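Local structure of RTX-adhesin (5IRB) at residues T210-G215 and S294-G299; D252-E257 and Y263-D268. The protein probably holds its Antarctic bacterium to diatoms and ice as part of a 1.5-MDa adhesin, of which this chain is a calcium-binding piece of repeated beta domains. All coordinates share one frame; numbering follows the deposited sequence.

Interaction 1. Residues T210-G215 and S294-G299; sequences TSADAG and SSDAAG. With CA (calcium ion), chain D.
Ser211 and Asp296 meet through a calcium ion. Ser211 O lies 2.4 Å from the calcium ion, and Asp296 OD2 lies 2.2 Å from it. Ser211 O and Asp296 OD2 are 3.3 Å apart. Both are acceptors, and the shared metal is what allows them to sit so close.

In Asp296 the bond from CA to CB points toward segment 210-215, and Asp296 CB lies 4.0 Å from the calcium ion. CG lies between the backbone N and the carbonyl carbon (chi1 67°). This turn carries the carboxylate to the metal. Asp296 CG also lies 4.1 Å from Ala212 CB, a loose van der Waals contact of a methyl with the carboxylate carbon. Beside the metal-bound OD2, OD1 accepts a hydrogen bond from Asn300 N. That bond helps fix the rotation of the carboxylate. Asp296 also opens a type I beta turn, closed by Gly299 N bonding to Asp296 O at 3.0 Å.

Waters 1, 2 and 3 add three more metal ligands, with water 2 at 2.1 Å from the calcium ion. Water 1 also gives a weak hydrogen bond to Asp213 OD2. Asp213 therefore stands in the second shell. Asp209, just before segment 210-215, supplies both of its carboxylate oxygens to the metal.

The site lies at the junction of two beta domains, consistent with calcium stiffening the joint. Segment 210-215 links strand 197-208 of the preceding domain to strand 216-219. Ala298 O bonds to Asn126 of that domain. Segment 294-299 turns from strand 287-295 toward strand 301-312, where Val302 packs against Ala212.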
loop_
_atom_site.group_PDB
_atom_site.type_symbol
_atom_site.label_atom_id
_atom_site.label_comp_id
_atom_site.label_asym_id
_atom_site.label_seq_id
_atom_site.Cartn_x
_atom_site.Cartn_y
_atom_site.Cartn_z
ATOM N N THR A 210 -18.049 7.893 -12.441
ATOM C CA THR A 210 -19.130 8.435 -11.627
ATOM C C THR A 210 -20.416 8.720 -12.405
ATOM O O THR A 210 -21.272 9.449 -11.922
ATOM C CB THR A 210 -18.706 9.724 -10.933
ATOM O OG1 THR A 210 -18.396 10.705 -11.928
ATOM C CG2 THR A 210 -17.487 9.489 -10.023
ATOM N N SER A 211 -20.574 8.177 -13.603
ATOM C CA SER A 211 -21.890 8.272 -14.226
ATOM C C SER A 211 -22.167 7.149 -15.189
ATOM O O SER A 211 -21.263 6.622 -15.842
ATOM C CB SER A 211 -22.079 9.611 -14.953
ATOM O OG SER A 211 -21.213 9.737 -16.059
ATOM N N ALA A 212 -23.443 6.790 -15.237
ATOM C CA ALA A 212 -23.986 5.866 -16.209
ATOM C C ALA A 212 -24.635 6.679 -17.326
ATOM O O ALA A 212 -24.939 7.855 -17.134
ATOM C CB ALA A 212 -24.990 4.919 -15.558
ATOM N N ASP A 213 -24.804 6.065 -18.496
ATOM C CA ASP A 213 -25.171 6.785 -19.711
ATOM C C ASP A 213 -26.589 6.451 -20.190
ATOM O O ASP A 213 -26.930 5.291 -20.379
ATOM C CB ASP A 213 -24.169 6.480 -20.824
ATOM C CG ASP A 213 -22.777 6.968 -20.485
ATOM O OD1 ASP A 213 -22.663 8.104 -19.970
ATOM O OD2 ASP A 213 -21.807 6.208 -20.693
ATOM N N ALA A 214 -27.407 7.482 -20.352
ATOM C CA ALA A 214 -28.761 7.319 -20.873
ATOM C C ALA A 214 -28.706 6.861 -22.329
ATOM O O ALA A 214 -27.761 7.189 -23.052
ATOM C CB ALA A 214 -29.540 8.615 -20.751
ATOM N N GLY A 215 -29.682 6.059 -22.733
ATOM C CA GLY A 215 -29.855 5.698 -24.130
ATOM C C GLY A 215 -31.011 6.454 -24.761
ATOM O O GLY A 215 -31.170 7.663 -24.562
ATOM N N SER A 294 -31.459 2.298 -15.768
ATOM C CA SER A 294 -30.305 1.472 -16.079
ATOM C C SER A 294 -29.134 1.662 -15.106
ATOM O O SER A 294 -29.136 2.535 -14.250
ATOM C CB SER A 294 -29.841 1.745 -17.506
ATOM O OG SER A 294 -30.911 1.584 -18.451
ATOM N N SER A 295 -28.131 0.815 -15.259
ATOM C CA SER A 295 -26.925 0.939 -14.463
ATOM C C SER A 295 -25.729 0.415 -15.256
ATOM O O SER A 295 -25.889 -0.405 -16.158
ATOM C CB SER A 295 -27.125 0.210 -13.132
ATOM O OG SER A 295 -27.260 -1.170 -13.389
ATOM N N ASP A 296 -24.544 0.955 -14.968
ATOM C CA ASP A 296 -23.299 0.427 -15.527
ATOM C C ASP A 296 -22.625 -0.557 -14.555
ATOM O O ASP A 296 -23.135 -0.799 -13.458
ATOM C CB ASP A 296 -22.364 1.583 -15.959
ATOM C CG ASP A 296 -21.819 2.422 -14.779
ATOM O OD1 ASP A 296 -22.023 2.036 -13.607
ATOM O OD2 ASP A 296 -21.171 3.469 -15.045
ATOM N N ALA A 297 -21.512 -1.156 -14.969
ATOM C CA ALA A 297 -20.855 -2.166 -14.140
ATOM C C ALA A 297 -20.337 -1.585 -12.835
ATOM O O ALA A 297 -20.289 -2.288 -11.832
ATOM C CB ALA A 297 -19.694 -2.852 -14.909
ATOM N N ALA A 298 -19.964 -0.308 -12.839
ATOM C CA ALA A 298 -19.550 0.366 -11.599
ATOM C C ALA A 298 -20.668 0.548 -10.595
ATOM O O ALA A 298 -20.392 0.829 -9.434
ATOM C CB ALA A 298 -18.945 1.718 -11.911
ATOM N N GLY A 299 -21.921 0.392 -11.028
ATOM C CA GLY A 299 -23.044 0.511 -10.114
ATOM C C GLY A 299 -23.744 1.857 -10.125
ATOM O O GLY A 299 -24.655 2.083 -9.324
HETATM CA CA CA D . -19.988 4.708 -16.425
HETATM O O HOH W 1 -21.746 4.457 -18.220
HETATM O O HOH W 2 -18.944 6.063 -17.677
HETATM O O HOH W 3 -19.269 2.784 -17.561
#

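Interaction 2. Residues D252-E257 and Y263-D268; sequences DTVTLE and YTTTVD
Val254 and Thr265 form one of two antiparallel hydrogen-bonded pairs; Leu256 and Tyr263 form the other. Val254 N reaches Thr265 O at 2.7 Å in a nearly straight bond. The donor stands 36° out of the carbonyl plane. Thr265 N returns a longer bond to Val254 O. Leu256 and Tyr263 likewise exchange two bonds. Past the strand end, Val267 N bonds to Asp252 O at 2.9 Å.

The non-hydrogen-bonded pairs are Thr253 with Thr266 and Thr255 with Thr264. Weaker CA-H...O contacts fill in beside the ladder, such as Thr264 CA to Val254 O at 3.2 Å.

On the face of Val254 and Leu256, Val254 CG2 meets CG2 of Val267, just past the strand, at 3.7 Å, the two side chains crossing at about a right angle. Thr265 turns its methyl CG2 to Val254 CB at 3.8 Å. With OG1 anti to the backbone N (chi1 -172°), its hydroxyl instead bonds to Ser274 O. The ring of Tyr263 extends off the end of the pair, and its OH is hydrogen-bonded to Asp281 OD2 and Ala278 N.

On the threonine face, Thr255 and Thr264 lie side by side, OG1 of the former 3.8 Å from CG2 of the latter. The whole is a beta hairpin at the edge of a five-stranded mixed sheet. Trp273 and Val239 help cover its apolar face, as in a beta sandwich.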
loop_
_atom_site.group_PDB
_atom_site.type_symbol
_atom_site.label_atom_id
_atom_site.label_comp_id
_atom_site.label_asym_id
_atom_site.label_seq_id
_atom_site.Cartn_x
_atom_site.Cartn_y
_atom_site.Cartn_z
ATOM N N ASP A 252 -33.763 -4.306 -17.824
ATOM C CA ASP A 252 -33.967 -3.013 -17.192
ATOM C C ASP A 252 -35.457 -2.746 -16.956
ATOM O O ASP A 252 -36.306 -3.140 -17.758
ATOM C CB ASP A 252 -33.366 -1.905 -18.055
ATOM C CG ASP A 252 -31.859 -1.750 -17.855
ATOM O OD1 ASP A 252 -31.288 -2.494 -17.026
ATOM O OD2 ASP A 252 -31.260 -0.875 -18.534
ATOM N N THR A 253 -35.771 -2.019 -15.891
ATOM C CA THR A 253 -37.164 -1.719 -15.571
ATOM C C THR A 253 -37.660 -0.553 -16.399
ATOM O O THR A 253 -36.963 0.459 -16.529
ATOM C CB THR A 253 -37.342 -1.405 -14.081
ATOM O OG1 THR A 253 -37.024 -2.575 -13.317
ATOM C CG2 THR A 253 -38.796 -0.983 -13.783
ATOM N N VAL A 254 -38.862 -0.717 -16.962
ATOM C CA VAL A 254 -39.559 0.349 -17.656
ATOM C C VAL A 254 -40.757 0.769 -16.810
ATOM O O VAL A 254 -41.587 -0.056 -16.441
ATOM C CB VAL A 254 -40.070 -0.082 -19.055
ATOM C CG1 VAL A 254 -40.507 1.141 -19.831
ATOM C CG2 VAL A 254 -38.985 -0.847 -19.830
ATOM N N THR A 255 -40.839 2.049 -16.489
ATOM C CA THR A 255 -41.896 2.536 -15.617
ATOM C C THR A 255 -42.720 3.562 -16.360
ATOM O O THR A 255 -42.162 4.470 -16.963
ATOM C CB THR A 255 -41.321 3.143 -14.335
ATOM O OG1 THR A 255 -40.577 2.135 -13.645
ATOM C CG2 THR A 255 -42.443 3.663 -13.419
ATOM N N LEU A 256 -44.039 3.382 -16.329
ATOM C CA LEU A 256 -45.005 4.325 -16.895
ATOM C C LEU A 256 -45.991 4.784 -15.833
ATOM O O LEU A 256 -46.574 3.947 -15.148
ATOM C CB LEU A 256 -45.804 3.670 -18.033
ATOM C CG LEU A 256 -45.221 3.420 -19.418
ATOM C CD1 LEU A 256 -44.109 2.424 -19.364
ATOM C CD2 LEU A 256 -46.331 2.904 -20.335
ATOM N N GLU A 257 -46.164 6.095 -15.673
ATOM C CA GLU A 257 -47.214 6.618 -14.797
ATOM C C GLU A 257 -48.317 7.254 -15.651
ATOM O O GLU A 257 -48.106 8.248 -16.354
ATOM C CB GLU A 257 -46.641 7.571 -13.752
ATOM C CG GLU A 257 -45.734 6.807 -12.765
ATOM C CD GLU A 257 -44.612 7.639 -12.155
ATOM O OE1 GLU A 257 -44.429 8.810 -12.560
ATOM O OE2 GLU A 257 -43.898 7.103 -11.268
ATOM N N TYR A 263 -47.357 1.599 -13.881
ATOM C CA TYR A 263 -47.259 0.352 -14.633
ATOM C C TYR A 263 -45.778 0.043 -14.856
ATOM O O TYR A 263 -45.006 0.957 -15.139
ATOM C CB TYR A 263 -47.994 0.479 -15.985
ATOM C CG TYR A 263 -49.510 0.588 -15.890
ATOM C CD1 TYR A 263 -50.137 1.828 -15.754
ATOM C CD2 TYR A 263 -50.315 -0.545 -15.950
ATOM C CE1 TYR A 263 -51.522 1.931 -15.667
ATOM C CE2 TYR A 263 -51.694 -0.454 -15.863
ATOM C CZ TYR A 263 -52.292 0.784 -15.729
ATOM O OH TYR A 263 -53.660 0.858 -15.646
ATOM N N THR A 264 -45.378 -1.226 -14.758
ATOM C CA THR A 264 -43.976 -1.579 -14.999
ATOM C C THR A 264 -43.824 -2.824 -15.863
ATOM O O THR A 264 -44.696 -3.690 -15.897
ATOM C CB THR A 264 -43.189 -1.851 -13.680
ATOM O OG1 THR A 264 -43.817 -2.922 -12.964
ATOM C CG2 THR A 264 -43.083 -0.591 -12.788
ATOM N N THR A 265 -42.692 -2.902 -16.544
ATOM C CA THR A 265 -42.311 -4.057 -17.332
ATOM C C THR A 265 -40.785 -3.975 -17.436
ATOM O O THR A 265 -40.155 -3.133 -16.782
ATOM C CB THR A 265 -43.005 -4.093 -18.742
ATOM O OG1 THR A 265 -42.738 -5.344 -19.386
ATOM C CG2 THR A 265 -42.504 -2.967 -19.649
ATOM N N THR A 266 -40.196 -4.836 -18.257
ATOM C CA THR A 266 -38.763 -4.821 -18.471
ATOM C C THR A 266 -38.447 -4.804 -19.955
ATOM O O THR A 266 -39.292 -5.149 -20.790
ATOM C CB THR A 266 -38.069 -6.034 -17.811
ATOM O OG1 THR A 266 -38.612 -7.233 -18.374
ATOM C CG2 THR A 266 -38.317 -6.041 -16.316
ATOM N N VAL A 267 -37.234 -4.368 -20.269
ATOM C CA VAL A 267 -36.759 -4.328 -21.638
ATOM C C VAL A 267 -36.455 -5.751 -22.080
ATOM O O VAL A 267 -35.838 -6.514 -21.314
ATOM C CB VAL A 267 -35.482 -3.452 -21.757
ATOM C CG1 VAL A 267 -34.994 -3.393 -23.205
ATOM C CG2 VAL A 267 -35.752 -2.059 -21.245
ATOM N N ASP A 268 -36.823 -6.112 -23.314
ATOM C CA ASP A 268 -36.500 -7.455 -23.791
ATOM C C ASP A 268 -35.207 -7.443 -24.599
ATOM O O ASP A 268 -34.576 -6.392 -24.722
ATOM C CB ASP A 268 -37.667 -8.067 -24.590
ATOM C CG ASP A 268 -37.957 -7.363 -25.928
ATOM O OD1 ASP A 268 -37.081 -6.713 -26.537
ATOM O OD2 ASP A 268 -39.120 -7.480 -26.384
#

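In the fold
Interaction 2 lies within the third, C-terminal beta domain; interaction 1 sits where the linker enters it. Their centres are about 17 Å apart. Interaction 2 is nested within the loop that interaction 1 closes. They share a sheet: strand 287-295, which leads into segment 294-299, is the neighbour of strand 253-258. They also touch directly, through a probable hydrogen bond of 2.5 Å between Ser294 OG and Asp252 OD2. Interaction 1 is small and lies at the domain end, where a calcium ion shared by a backbone carbonyl, a carboxylate and water does the joining. Interaction 2 is larger, with backbone bonds, one face with buried Val254 and Leu256, and the other of more exposed threonines.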